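Local coordinates for protein condensin complex subunit 3 (Schizosaccharomyces pombe, PDB 5OQR) that serves as a regulatory subunit of condensin, the complex that converts interphase chromatin into condensed, mitotic-like chromosomes, at residues Asp681-Glu686 with Asn705-Leu710; Ser732-Leu737 with Ala774-Met779; Ser746-Thr751 with Arg778-Asn783; Glu756-Glu759 with Thr764-Ser767. One frame throughout, in Å; residues are numbered along the deposited sequence.

All four contacts gather near the C-terminal end of this HEAT-repeat solenoid, and each brings together helices or loops close in sequence. Interaction 1 joins the end of helix 669-682 to the start of helix 706-717, and it touches interaction 2 where Leu710 CD2 lies 3.8 Å from Leu737 CD2. Interactions 2 and 3 share Arg778 and Met779 on helix 767-785, their centres about 11 Å apart, and meet where Phe776 CE2 lies 4.0 Å from Thr751 CG2. Leu708 ties interaction 1 to interaction 3. Interaction 4 stands at the hairpin between helices 745-759 and 767-785, with its nearest atoms about 5 Å from both interactions 2 and 3.

Interaction 1. Residues Asp681-Glu686 with Asn705-Leu710; sequences DWTDNE and NVHLHL
Thr683 and His707 meet with their side chains at about a right angle, the threonine hydroxyl standing at the edge of the imidazole and in its plane. OG1 of Thr683 comes within 3.2 Å of His707 NE2. Thr683 holds OG1 between its backbone N and carbonyl carbon (chi1 48°), which brings the hydroxyl beside the ring while it bonds to Met679 O and Leu680 O. Next round the ring, Asp684 CB is 3.9 Å from His707 CE1; carboxylate and imidazole planes are turned 42° from each other. Val706 completes the contact, with CB 3.7 Å from Thr683 O and CG1 4.0 Å from Thr683 CB.

Both backbones are shaped locally by polar side chains. Asn705 is the N-cap of helix 706-717: its OD1 accepts from Leu708 N at 3.0 Å, in the carbonyl plane and on a lone pair, and weakly from His707 N. Asp684 OD1 takes Glu686 N at 2.8 Å, an Asx turn that leads into the 3-10 segment after helix 669-682. The contact thereby packs that helix end against the first turn of a helix in HEAT repeat 9.

The imidazole is satisfied from outside the two segments, ND1 by Lys738 N and NE2 by Leu680 O. A backbone amide at ND1 and a carbonyl at NE2 are consistent with a neutral ring protonated on NE2, its rotation fixed by one bond on each nitrogen.

Interaction 2. Residues Ser732-Leu737 with Ala774-Met779; sequences SLLGKL and AKFERM
The Phe776 ring is sandwiched by aliphatic groups, Leu734 CD2 on one face and the methyl CE of Met779, from one turn further along its own helix, on the opposite face. Leu734 belongs to HEAT repeat 9, so the contact packs helix 725-736 of the alpha solenoid against helix 767-785, which follows it after an intervening helix. The leucine approach is a CH-pi contact: CD2 sits 4.1 Å from the centroid of the Phe776 ring and 14° off its normal. Phe776 has CG anti to the backbone N (chi1 -167°), which extends the ring toward helix 725-736, and Leu734 crosses it at about a right angle. Atom CD1 of the phenylalanine also reaches the backbone, lying 3.6 Å from Leu734 O.

Replacing Phe776 with an alanine would remove the surface on which Leu734 CD2 rests and would probably leave a gap between the two helices, with Leu734 and Leu737 losing this aromatic partner. Beyond the two segments, Leu734 also packs on Ala711 and Phe715 of helix 706-717, and Phe776 on Thr751 of helix 745-759. Leu737 adds a further touch to the ring, its CD1 meeting Phe776 CE1 at 4.1 Å.

Interaction 3. Residues Ser746-Thr751 with Arg778-Asn783; sequences SDYQRT and RMLLQN
Tyr748 and Leu780 mark the closest backbone approach, their CA atoms 5.5 Å apart, where the segments of helices 745-759 and 767-785 run antiparallel at 157° with axes 9.2 Å apart. These helices follow each other in the chain and pair as an antiparallel helical hairpin.

The tyrosine ring is met in two ways, over a face and at its edge. Over one face sits Asn783 CB, 3.6 Å from the ring centroid and 16° off the normal, a CH-pi contact; the Asn783 amide then turns its plane 51° from that of the ring, ND2 coming 3.8 Å from Tyr748 CE1. At the edge, near the ring plane, Leu780 CD2 meets Tyr748 CD1 at 3.9 Å. The leucine has CG anti to its carbonyl carbon, which brings the branched end nearer the partner helix, and CD1 is 4.1 Å from Thr751 CG2, the two side chains crossing at about a right angle.

No hydrogen bond links the two segments. The buried hydroxyls are served from outside them: Tyr748 OH by Pro740 O and Leu743 N, Thr751 OG1 by Asn712 OD1. Each of these residues therefore offers carbon to helix 767-785 and sends its polar end to the preceding parts of the fold. The chemistry implies an interface joined by apolar and CH-pi packing, with the tyrosine ring held in place at its far end by two bonds to the loop before helix 745-759.

Interaction 4. Residues Glu756-Glu759 with Thr764-Ser767; sequences ETYE and TMDS
Tyr758 and Met765 reach for each other from opposite directions, and their meeting is the close part of the contact. The thioether arrives at the hydroxyl end of the ring, SD 3.3 Å from Tyr758 OH and 4.0 Å from Tyr758 CE1. It is an edge-on Met-aromatic contact, as SD stands 5.1 Å from the ring centroid and 81° off the normal, thus almost in the ring plane. Tyr758 carries CG anti to the backbone N (chi1 163°), which stretches the ring out toward the loop that holds Met765. The methionine chain is bent at its last torsion (chi3 -74°), leaving CE to lie alongside, 3.8 Å from Tyr758 OH.

The looser side belongs to Glu759, a partly exposed residue that contributes a single touch, OE2 at 3.9 Å from Met765 CE. Its chain folds at chi2 and crosses the methionine at about a right angle. No hydrogen bond spans the two segments, and even the nearest CA atoms, those of Glu759 and Thr764, remain 9.9 Å apart, so side chains alone bridge the turn. With a serine in place of Tyr758 the ring edge would be gone, and Met765 SD would probably lose its aromatic partner, leaving the thioether less firmly held on this side.

Further along the loop, Asp766 is the N-cap of helix 767-785, its side chain capping a backbone N of the first turn and also bonding to Thr768 OG1 and Ser769 OG. Tyr758 and Met765 both pack on Leu773 of that helix and on Ile731 of helix 725-736, so their contact closes the turn between helices 745-759 and 767-785 over a third helix.

Interaction 1. Residues Asp681-Glu686 with Asn705-Leu710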
loop_
_atom_site.group_PDB
_atom_site.type_symbol
_atom_site.label_atom_id
_atom_site.label_comp_id
_atom_site.label_asym_id
_atom_site.label_seq_id
_atom_site.Cartn_x
_atom_site.Cartn_y
_atom_site.Cartn_z
ATOM N N ASP A 681 2.263 6.684 -19.470
ATOM C CA ASP A 681 2.085 7.629 -18.375
ATOM C C ASP A 681 3.429 8.132 -17.866
ATOM O O ASP A 681 3.587 9.325 -17.582
ATOM C CB ASP A 681 1.292 6.975 -17.247
ATOM C CG ASP A 681 -0.116 6.610 -17.665
ATOM O OD1 ASP A 681 -0.959 6.361 -16.779
ATOM O OD2 ASP A 681 -0.381 6.581 -18.884
ATOM N N TRP A 682 4.412 7.237 -17.750
ATOM C CA TRP A 682 5.740 7.643 -17.302
ATOM C C TRP A 682 6.343 8.703 -18.208
ATOM O O TRP A 682 7.098 9.563 -17.740
ATOM C CB TRP A 682 6.667 6.430 -17.244
ATOM C CG TRP A 682 6.304 5.424 -16.199
ATOM C CD1 TRP A 682 5.507 5.618 -15.113
ATOM C CD2 TRP A 682 6.728 4.057 -16.145
ATOM N NE1 TRP A 682 5.408 4.460 -14.386
ATOM C CE2 TRP A 682 6.148 3.486 -14.999
ATOM C CE3 TRP A 682 7.541 3.263 -16.957
ATOM C CZ2 TRP A 682 6.356 2.157 -14.645
ATOM C CZ3 TRP A 682 7.746 1.948 -16.603
ATOM C CH2 TRP A 682 7.156 1.406 -15.459
ATOM N N THR A 683 6.034 8.658 -19.500
ATOM C CA THR A 683 6.616 9.573 -20.471
ATOM C C THR A 683 5.746 10.795 -20.733
ATOM O O THR A 683 6.142 11.660 -21.517
ATOM C CB THR A 683 6.881 8.824 -21.778
ATOM O OG1 THR A 683 5.721 8.073 -22.143
ATOM C CG2 THR A 683 8.028 7.861 -21.620
ATOM N N ASP A 684 4.588 10.898 -20.086
ATOM C CA ASP A 684 3.682 12.020 -20.291
ATOM C C ASP A 684 4.218 13.256 -19.577
ATOM O O ASP A 684 4.411 13.241 -18.356
ATOM C CB ASP A 684 2.289 11.660 -19.781
ATOM C CG ASP A 684 1.252 12.718 -20.100
ATOM O OD1 ASP A 684 1.627 13.884 -20.346
ATOM O OD2 ASP A 684 0.051 12.382 -20.097
ATOM N N ASN A 685 4.446 14.329 -20.335
ATOM C CA ASN A 685 4.996 15.550 -19.753
ATOM C C ASN A 685 4.049 16.162 -18.729
ATOM O O ASN A 685 4.498 16.837 -17.797
ATOM C CB ASN A 685 5.302 16.563 -20.856
ATOM C CG ASN A 685 5.886 17.852 -20.315
ATOM O OD1 ASN A 685 5.198 18.867 -20.221
ATOM N ND2 ASN A 685 7.163 17.814 -19.950
ATOM N N GLU A 686 2.744 15.945 -18.885
ATOM C CA GLU A 686 1.779 16.522 -17.959
ATOM C C GLU A 686 1.934 15.974 -16.547
ATOM O O GLU A 686 1.538 16.646 -15.589
ATOM C CB GLU A 686 0.357 16.262 -18.463
ATOM C CG GLU A 686 -0.738 16.916 -17.630
ATOM C CD GLU A 686 -0.694 18.432 -17.691
ATOM O OE1 GLU A 686 0.030 18.972 -18.554
ATOM O OE2 GLU A 686 -1.384 19.082 -16.879
ATOM N N ASN A 705 8.944 17.591 -27.177
ATOM C CA ASN A 705 7.950 16.789 -26.483
ATOM C C ASN A 705 8.353 15.321 -26.520
ATOM O O ASN A 705 8.689 14.785 -27.580
ATOM C CB ASN A 705 6.581 16.988 -27.126
ATOM C CG ASN A 705 5.471 16.340 -26.340
ATOM O OD1 ASN A 705 5.058 15.221 -26.637
ATOM N ND2 ASN A 705 4.972 17.044 -25.330
ATOM N N VAL A 706 8.320 14.672 -25.354
ATOM C CA VAL A 706 8.741 13.277 -25.267
ATOM C C VAL A 706 7.810 12.387 -26.079
ATOM O O VAL A 706 8.247 11.422 -26.714
ATOM C CB VAL A 706 8.809 12.829 -23.794
ATOM C CG1 VAL A 706 9.236 11.369 -23.687
ATOM C CG2 VAL A 706 9.765 13.711 -23.012
ATOM N N HIS A 707 6.511 12.689 -26.062
ATOM C CA HIS A 707 5.556 11.845 -26.769
ATOM C C HIS A 707 5.683 12.007 -28.278
ATOM O O HIS A 707 5.566 11.028 -29.022
ATOM C CB HIS A 707 4.137 12.162 -26.303
ATOM C CG HIS A 707 3.691 11.350 -25.127
ATOM N ND1 HIS A 707 2.446 11.494 -24.556
ATOM C CD2 HIS A 707 4.320 10.385 -24.416
ATOM C CE1 HIS A 707 2.325 10.651 -23.547
ATOM N NE2 HIS A 707 3.449 9.968 -23.441
ATOM N N LEU A 708 5.919 13.228 -28.753
ATOM C CA LEU A 708 6.191 13.397 -30.173
ATOM C C LEU A 708 7.532 12.782 -30.545
ATOM O O LEU A 708 7.694 12.277 -31.662
ATOM C CB LEU A 708 6.154 14.877 -30.549
ATOM C CG LEU A 708 5.986 15.165 -32.042
ATOM C CD1 LEU A 708 4.639 14.668 -32.552
ATOM C CD2 LEU A 708 6.135 16.649 -32.314
ATOM N N HIS A 709 8.499 12.812 -29.628
ATOM C CA HIS A 709 9.739 12.077 -29.837
ATOM C C HIS A 709 9.483 10.578 -29.859
ATOM O O HIS A 709 10.114 9.844 -30.626
ATOM C CB HIS A 709 10.749 12.434 -28.746
ATOM C CG HIS A 709 11.952 11.545 -28.724
ATOM N ND1 HIS A 709 12.257 10.731 -27.655
ATOM C CD2 HIS A 709 12.920 11.331 -29.646
ATOM C CE1 HIS A 709 13.363 10.058 -27.916
ATOM N NE2 HIS A 709 13.785 10.404 -29.118
ATOM N N LEU A 710 8.551 10.104 -29.029
ATOM C CA LEU A 710 8.230 8.683 -29.010
ATOM C C LEU A 710 7.557 8.254 -30.307
ATOM O O LEU A 710 7.767 7.133 -30.782
ATOM C CB LEU A 710 7.338 8.369 -27.809
ATOM C CG LEU A 710 6.950 6.902 -27.624
ATOM C CD1 LEU A 710 8.179 6.036 -27.419
ATOM C CD2 LEU A 710 5.991 6.754 -26.462
#

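Interaction 2. Residues Ser732-Leu737 with Ala774-Met779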
loop_
_atom_site.group_PDB
_atom_site.type_symbol
_atom_site.label_atom_id
_atom_site.label_comp_id
_atom_site.label_asym_id
_atom_site.label_seq_id
_atom_site.Cartn_x
_atom_site.Cartn_y
_atom_site.Cartn_z
ATOM N N SER A 732 -1.048 1.126 -32.697
ATOM C CA SER A 732 -2.094 1.460 -31.735
ATOM C C SER A 732 -1.646 2.539 -30.760
ATOM O O SER A 732 -2.470 3.328 -30.285
ATOM C CB SER A 732 -2.509 0.206 -30.965
ATOM O OG SER A 732 -1.403 -0.361 -30.288
ATOM N N LEU A 733 -0.350 2.595 -30.453
ATOM C CA LEU A 733 0.134 3.545 -29.457
ATOM C C LEU A 733 0.089 4.977 -29.968
ATOM O O LEU A 733 -0.088 5.908 -29.174
ATOM C CB LEU A 733 1.555 3.173 -29.041
ATOM C CG LEU A 733 1.719 1.717 -28.600
ATOM C CD1 LEU A 733 3.172 1.413 -28.310
ATOM C CD2 LEU A 733 0.848 1.422 -27.389
ATOM N N LEU A 734 0.245 5.178 -31.280
ATOM C CA LEU A 734 0.189 6.526 -31.837
ATOM C C LEU A 734 -1.124 7.217 -31.497
ATOM O O LEU A 734 -1.158 8.441 -31.341
ATOM C CB LEU A 734 0.384 6.472 -33.350
ATOM C CG LEU A 734 1.793 6.118 -33.823
ATOM C CD1 LEU A 734 1.759 5.623 -35.251
ATOM C CD2 LEU A 734 2.713 7.320 -33.702
ATOM N N GLY A 735 -2.210 6.456 -31.370
ATOM C CA GLY A 735 -3.489 7.037 -31.008
ATOM C C GLY A 735 -3.599 7.411 -29.546
ATOM O O GLY A 735 -4.419 8.264 -29.196
ATOM N N LYS A 736 -2.792 6.795 -28.685
ATOM C CA LYS A 736 -2.825 7.092 -27.260
ATOM C C LYS A 736 -1.877 8.216 -26.868
ATOM O O LYS A 736 -2.003 8.756 -25.765
ATOM C CB LYS A 736 -2.479 5.840 -26.453
ATOM C CG LYS A 736 -3.269 4.610 -26.858
ATOM C CD LYS A 736 -2.810 3.379 -26.107
ATOM C CE LYS A 736 -3.510 2.129 -26.612
ATOM N NZ LYS A 736 -4.990 2.229 -26.497
ATOM N N LEU A 737 -0.941 8.580 -27.740
ATOM C CA LEU A 737 0.004 9.639 -27.422
ATOM C C LEU A 737 -0.729 10.931 -27.091
ATOM O O LEU A 737 -1.820 11.205 -27.597
ATOM C CB LEU A 737 0.961 9.868 -28.590
ATOM C CG LEU A 737 1.847 8.690 -28.992
ATOM C CD1 LEU A 737 2.600 9.008 -30.272
ATOM C CD2 LEU A 737 2.817 8.341 -27.881
ATOM N N ALA A 774 -3.864 7.711 -40.540
ATOM C CA ALA A 774 -4.471 8.852 -41.217
ATOM C C ALA A 774 -4.900 9.919 -40.219
ATOM O O ALA A 774 -4.678 11.113 -40.441
ATOM C CB ALA A 774 -5.663 8.392 -42.051
ATOM N N LYS A 775 -5.516 9.507 -39.113
ATOM C CA LYS A 775 -5.923 10.470 -38.098
ATOM C C LYS A 775 -4.718 11.147 -37.460
ATOM O O LYS A 775 -4.786 12.330 -37.108
ATOM C CB LYS A 775 -6.770 9.772 -37.040
ATOM C CG LYS A 775 -7.707 10.695 -36.282
ATOM C CD LYS A 775 -8.617 9.913 -35.346
ATOM C CE LYS A 775 -9.625 9.064 -36.113
ATOM N NZ LYS A 775 -9.594 7.640 -35.679
ATOM N N PHE A 776 -3.612 10.418 -37.304
ATOM C CA PHE A 776 -2.396 11.011 -36.766
ATOM C C PHE A 776 -1.767 11.971 -37.768
ATOM O O PHE A 776 -1.332 13.068 -37.398
ATOM C CB PHE A 776 -1.410 9.906 -36.387
ATOM C CG PHE A 776 -0.262 10.377 -35.549
ATOM C CD1 PHE A 776 -0.373 10.433 -34.173
ATOM C CD2 PHE A 776 0.930 10.759 -36.136
ATOM C CE1 PHE A 776 0.680 10.865 -33.396
ATOM C CE2 PHE A 776 1.988 11.191 -35.364
ATOM C CZ PHE A 776 1.864 11.243 -33.993
ATOM N N GLU A 777 -1.719 11.579 -39.042
ATOM C CA GLU A 777 -1.125 12.437 -40.061
ATOM C C GLU A 777 -1.899 13.742 -40.202
ATOM O O GLU A 777 -1.304 14.803 -40.419
ATOM C CB GLU A 777 -1.073 11.696 -41.395
ATOM C CG GLU A 777 -0.222 12.371 -42.444
ATOM C CD GLU A 777 -0.036 11.510 -43.675
ATOM O OE1 GLU A 777 0.543 11.999 -44.666
ATOM O OE2 GLU A 777 -0.470 10.339 -43.648
ATOM N N ARG A 778 -3.226 13.684 -40.080
ATOM C CA ARG A 778 -4.026 14.899 -40.176
ATOM C C ARG A 778 -3.898 15.757 -38.926
ATOM O O ARG A 778 -3.966 16.988 -39.014
ATOM C CB ARG A 778 -5.489 14.546 -40.436
ATOM C CG ARG A 778 -5.782 14.188 -41.883
ATOM C CD ARG A 778 -7.273 14.105 -42.142
ATOM N NE ARG A 778 -7.890 12.982 -41.443
ATOM C CZ ARG A 778 -8.073 11.774 -41.964
ATOM N NH1 ARG A 778 -7.691 11.509 -43.207
ATOM N NH2 ARG A 778 -8.647 10.823 -41.239
ATOM N N MET A 779 -3.717 15.137 -37.760
ATOM C CA MET A 779 -3.451 15.909 -36.551
ATOM C C MET A 779 -2.187 16.745 -36.708
ATOM O O MET A 779 -2.163 17.923 -36.334
ATOM C CB MET A 779 -3.340 14.968 -35.353
ATOM C CG MET A 779 -2.852 15.627 -34.065
ATOM S SD MET A 779 -1.055 15.670 -33.884
ATOM C CE MET A 779 -0.681 13.928 -33.735
#

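Interaction 3. Residues Ser746-Thr751 with Arg778-Asn783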
loop_
_atom_site.group_PDB
_atom_site.type_symbol
_atom_site.label_atom_id
_atom_site.label_comp_id
_atom_site.label_asym_id
_atom_site.label_seq_id
_atom_site.Cartn_x
_atom_site.Cartn_y
_atom_site.Cartn_z
ATOM N N SER A 746 8.179 23.088 -36.886
ATOM C CA SER A 746 9.235 22.187 -37.331
ATOM C C SER A 746 9.174 20.847 -36.609
ATOM O O SER A 746 9.624 19.832 -37.150
ATOM C CB SER A 746 10.603 22.837 -37.121
ATOM O OG SER A 746 10.812 23.157 -35.759
ATOM N N ASP A 747 8.628 20.821 -35.392
ATOM C CA ASP A 747 8.482 19.557 -34.678
ATOM C C ASP A 747 7.449 18.668 -35.357
ATOM O O ASP A 747 7.707 17.489 -35.621
ATOM C CB ASP A 747 8.101 19.819 -33.220
ATOM C CG ASP A 747 9.233 20.437 -32.420
ATOM O OD1 ASP A 747 10.410 20.133 -32.711
ATOM O OD2 ASP A 747 8.950 21.227 -31.499
ATOM N N TYR A 748 6.272 19.220 -35.656
ATOM C CA TYR A 748 5.267 18.458 -36.389
ATOM C C TYR A 748 5.768 18.089 -37.779
ATOM O O TYR A 748 5.483 16.996 -38.281
ATOM C CB TYR A 748 3.968 19.258 -36.488
ATOM C CG TYR A 748 3.409 19.692 -35.158
ATOM C CD1 TYR A 748 2.976 18.760 -34.228
ATOM C CD2 TYR A 748 3.304 21.036 -34.834
ATOM C CE1 TYR A 748 2.463 19.153 -33.012
ATOM C CE2 TYR A 748 2.790 21.439 -33.622
ATOM C CZ TYR A 748 2.369 20.493 -32.715
ATOM O OH TYR A 748 1.855 20.891 -31.501
ATOM N N GLN A 749 6.516 18.991 -38.418
ATOM C CA GLN A 749 7.077 18.686 -39.728
ATOM C C GLN A 749 8.056 17.524 -39.647
ATOM O O GLN A 749 8.088 16.666 -40.536
ATOM C CB GLN A 749 7.765 19.923 -40.305
ATOM C CG GLN A 749 6.815 21.047 -40.679
ATOM C CD GLN A 749 7.542 22.325 -41.047
ATOM O OE1 GLN A 749 8.768 22.346 -41.158
ATOM N NE2 GLN A 749 6.788 23.400 -41.236
ATOM N N ARG A 750 8.860 17.474 -38.583
ATOM C CA ARG A 750 9.859 16.420 -38.465
ATOM C C ARG A 750 9.205 15.060 -38.266
ATOM O O ARG A 750 9.664 14.057 -38.823
ATOM C CB ARG A 750 10.813 16.724 -37.310
ATOM C CG ARG A 750 12.224 16.216 -37.544
ATOM C CD ARG A 750 12.837 15.614 -36.293
ATOM N NE ARG A 750 14.081 14.911 -36.598
ATOM C CZ ARG A 750 14.680 14.047 -35.784
ATOM N NH1 ARG A 750 14.151 13.762 -34.601
ATOM N NH2 ARG A 750 15.807 13.458 -36.158
ATOM N N THR A 751 8.128 15.003 -37.480
ATOM C CA THR A 751 7.459 13.728 -37.247
ATOM C C THR A 751 6.734 13.254 -38.498
ATOM O O THR A 751 6.682 12.051 -38.771
ATOM C CB THR A 751 6.488 13.846 -36.068
ATOM O OG1 THR A 751 7.227 14.102 -34.870
ATOM C CG2 THR A 751 5.686 12.564 -35.881
ATOM N N ARG A 778 -3.226 13.684 -40.080
ATOM C CA ARG A 778 -4.026 14.899 -40.176
ATOM C C ARG A 778 -3.898 15.757 -38.926
ATOM O O ARG A 778 -3.966 16.988 -39.014
ATOM C CB ARG A 778 -5.489 14.546 -40.436
ATOM C CG ARG A 778 -5.782 14.188 -41.883
ATOM C CD ARG A 778 -7.273 14.105 -42.142
ATOM N NE ARG A 778 -7.890 12.982 -41.443
ATOM C CZ ARG A 778 -8.073 11.774 -41.964
ATOM N NH1 ARG A 778 -7.691 11.509 -43.207
ATOM N NH2 ARG A 778 -8.647 10.823 -41.239
ATOM N N MET A 779 -3.717 15.137 -37.760
ATOM C CA MET A 779 -3.451 15.909 -36.551
ATOM C C MET A 779 -2.187 16.745 -36.708
ATOM O O MET A 779 -2.163 17.923 -36.334
ATOM C CB MET A 779 -3.340 14.968 -35.353
ATOM C CG MET A 779 -2.852 15.627 -34.065
ATOM S SD MET A 779 -1.055 15.670 -33.884
ATOM C CE MET A 779 -0.681 13.928 -33.735
ATOM N N LEU A 780 -1.129 16.157 -37.267
ATOM C CA LEU A 780 0.102 16.908 -37.495
ATOM C C LEU A 780 -0.153 18.119 -38.384
ATOM O O LEU A 780 0.289 19.232 -38.079
ATOM C CB LEU A 780 1.159 15.995 -38.114
ATOM C CG LEU A 780 1.639 14.838 -37.237
ATOM C CD1 LEU A 780 2.475 13.861 -38.045
ATOM C CD2 LEU A 780 2.433 15.364 -36.054
ATOM N N LEU A 781 -0.868 17.920 -39.494
ATOM C CA LEU A 781 -1.177 19.032 -40.386
ATOM C C LEU A 781 -1.938 20.126 -39.653
ATOM O O LEU A 781 -1.627 21.314 -39.784
ATOM C CB LEU A 781 -1.988 18.532 -41.580
ATOM C CG LEU A 781 -1.262 17.627 -42.573
ATOM C CD1 LEU A 781 -2.256 16.973 -43.511
ATOM C CD2 LEU A 781 -0.238 18.424 -43.351
ATOM N N GLN A 782 -2.949 19.740 -38.876
ATOM C CA GLN A 782 -3.779 20.728 -38.195
ATOM C C GLN A 782 -2.970 21.547 -37.198
ATOM O O GLN A 782 -3.191 22.754 -37.056
ATOM C CB GLN A 782 -4.943 20.026 -37.501
ATOM C CG GLN A 782 -5.818 20.937 -36.669
ATOM C CD GLN A 782 -6.993 20.199 -36.073
ATOM O OE1 GLN A 782 -7.448 19.195 -36.617
ATOM N NE2 GLN A 782 -7.486 20.687 -34.942
ATOM N N ASN A 783 -2.032 20.911 -36.492
ATOM C CA ASN A 783 -1.254 21.631 -35.491
ATOM C C ASN A 783 -0.179 22.508 -36.121
ATOM O O ASN A 783 0.159 23.556 -35.561
ATOM C CB ASN A 783 -0.632 20.647 -34.501
ATOM C CG ASN A 783 -1.664 20.002 -33.604
ATOM O OD1 ASN A 783 -2.765 20.523 -33.437
ATOM N ND2 ASN A 783 -1.318 18.865 -33.020
#

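Interaction 4. Residues Glu756-Glu759 with Thr764-Ser767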
loop_
_atom_site.group_PDB
_atom_site.type_symbol
_atom_site.label_atom_id
_atom_site.label_comp_id
_atom_site.label_asym_id
_atom_site.label_seq_id
_atom_site.Cartn_x
_atom_site.Cartn_y
_atom_site.Cartn_z
ATOM N N GLU A 756 6.229 9.639 -43.188
ATOM C CA GLU A 756 6.363 9.358 -44.613
ATOM C C GLU A 756 7.431 8.308 -44.878
ATOM O O GLU A 756 7.242 7.424 -45.720
ATOM C CB GLU A 756 6.683 10.646 -45.368
ATOM C CG GLU A 756 5.557 11.664 -45.343
ATOM C CD GLU A 756 5.968 13.004 -45.928
ATOM O OE1 GLU A 756 5.108 13.907 -46.011
ATOM O OE2 GLU A 756 7.150 13.155 -46.302
ATOM N N THR A 757 8.565 8.393 -44.183
ATOM C CA THR A 757 9.612 7.391 -44.361
ATOM C C THR A 757 9.079 5.989 -44.099
ATOM O O THR A 757 9.425 5.042 -44.814
ATOM C CB THR A 757 10.791 7.695 -43.438
ATOM O OG1 THR A 757 11.355 8.965 -43.785
ATOM C CG2 THR A 757 11.871 6.616 -43.553
ATOM N N TYR A 758 8.241 5.834 -43.074
ATOM C CA TYR A 758 7.667 4.523 -42.798
ATOM C C TYR A 758 6.669 4.123 -43.876
ATOM O O TYR A 758 6.627 2.960 -44.292
ATOM C CB TYR A 758 6.997 4.511 -41.425
ATOM C CG TYR A 758 6.048 3.351 -41.260
ATOM C CD1 TYR A 758 4.677 3.538 -41.337
ATOM C CD2 TYR A 758 6.523 2.065 -41.057
ATOM C CE1 TYR A 758 3.807 2.479 -41.201
ATOM C CE2 TYR A 758 5.661 0.999 -40.920
ATOM C CZ TYR A 758 4.302 1.212 -40.995
ATOM O OH TYR A 758 3.436 0.154 -40.861
ATOM N N GLU A 759 5.849 5.071 -44.332
ATOM C CA GLU A 759 4.884 4.770 -45.383
ATOM C C GLU A 759 5.573 4.316 -46.662
ATOM O O GLU A 759 5.035 3.478 -47.392
ATOM C CB GLU A 759 4.014 5.997 -45.658
ATOM C CG GLU A 759 3.144 6.417 -44.487
ATOM C CD GLU A 759 1.913 5.547 -44.331
ATOM O OE1 GLU A 759 0.915 6.021 -43.747
ATOM O OE2 GLU A 759 1.940 4.389 -44.797
ATOM N N THR A 764 1.686 -3.727 -45.785
ATOM C CA THR A 764 0.257 -3.982 -45.897
ATOM C C THR A 764 -0.379 -3.851 -44.518
ATOM O O THR A 764 -0.028 -4.593 -43.595
ATOM C CB THR A 764 -0.002 -5.370 -46.478
ATOM O OG1 THR A 764 0.762 -5.536 -47.679
ATOM C CG2 THR A 764 -1.479 -5.547 -46.796
ATOM N N MET A 765 -1.313 -2.915 -44.386
ATOM C CA MET A 765 -1.937 -2.602 -43.112
ATOM C C MET A 765 -3.448 -2.755 -43.209
ATOM O O MET A 765 -4.052 -2.499 -44.253
ATOM C CB MET A 765 -1.588 -1.179 -42.669
ATOM C CG MET A 765 -0.249 -1.076 -41.962
ATOM S SD MET A 765 0.359 0.612 -41.849
ATOM C CE MET A 765 0.873 0.900 -43.540
ATOM N N ASP A 766 -4.049 -3.177 -42.101
ATOM C CA ASP A 766 -5.489 -3.346 -42.022
ATOM C C ASP A 766 -6.171 -1.985 -41.909
ATOM O O ASP A 766 -5.532 -0.930 -41.914
ATOM C CB ASP A 766 -5.850 -4.240 -40.838
ATOM C CG ASP A 766 -5.511 -3.604 -39.510
ATOM O OD1 ASP A 766 -6.359 -2.865 -38.973
ATOM O OD2 ASP A 766 -4.397 -3.842 -39.005
ATOM N N SER A 767 -7.499 -2.011 -41.789
ATOM C CA SER A 767 -8.275 -0.777 -41.799
ATOM C C SER A 767 -7.961 0.091 -40.587
ATOM O O SER A 767 -7.690 1.289 -40.725
ATOM C CB SER A 767 -9.766 -1.104 -41.848
ATOM O OG SER A 767 -10.125 -1.661 -43.096
#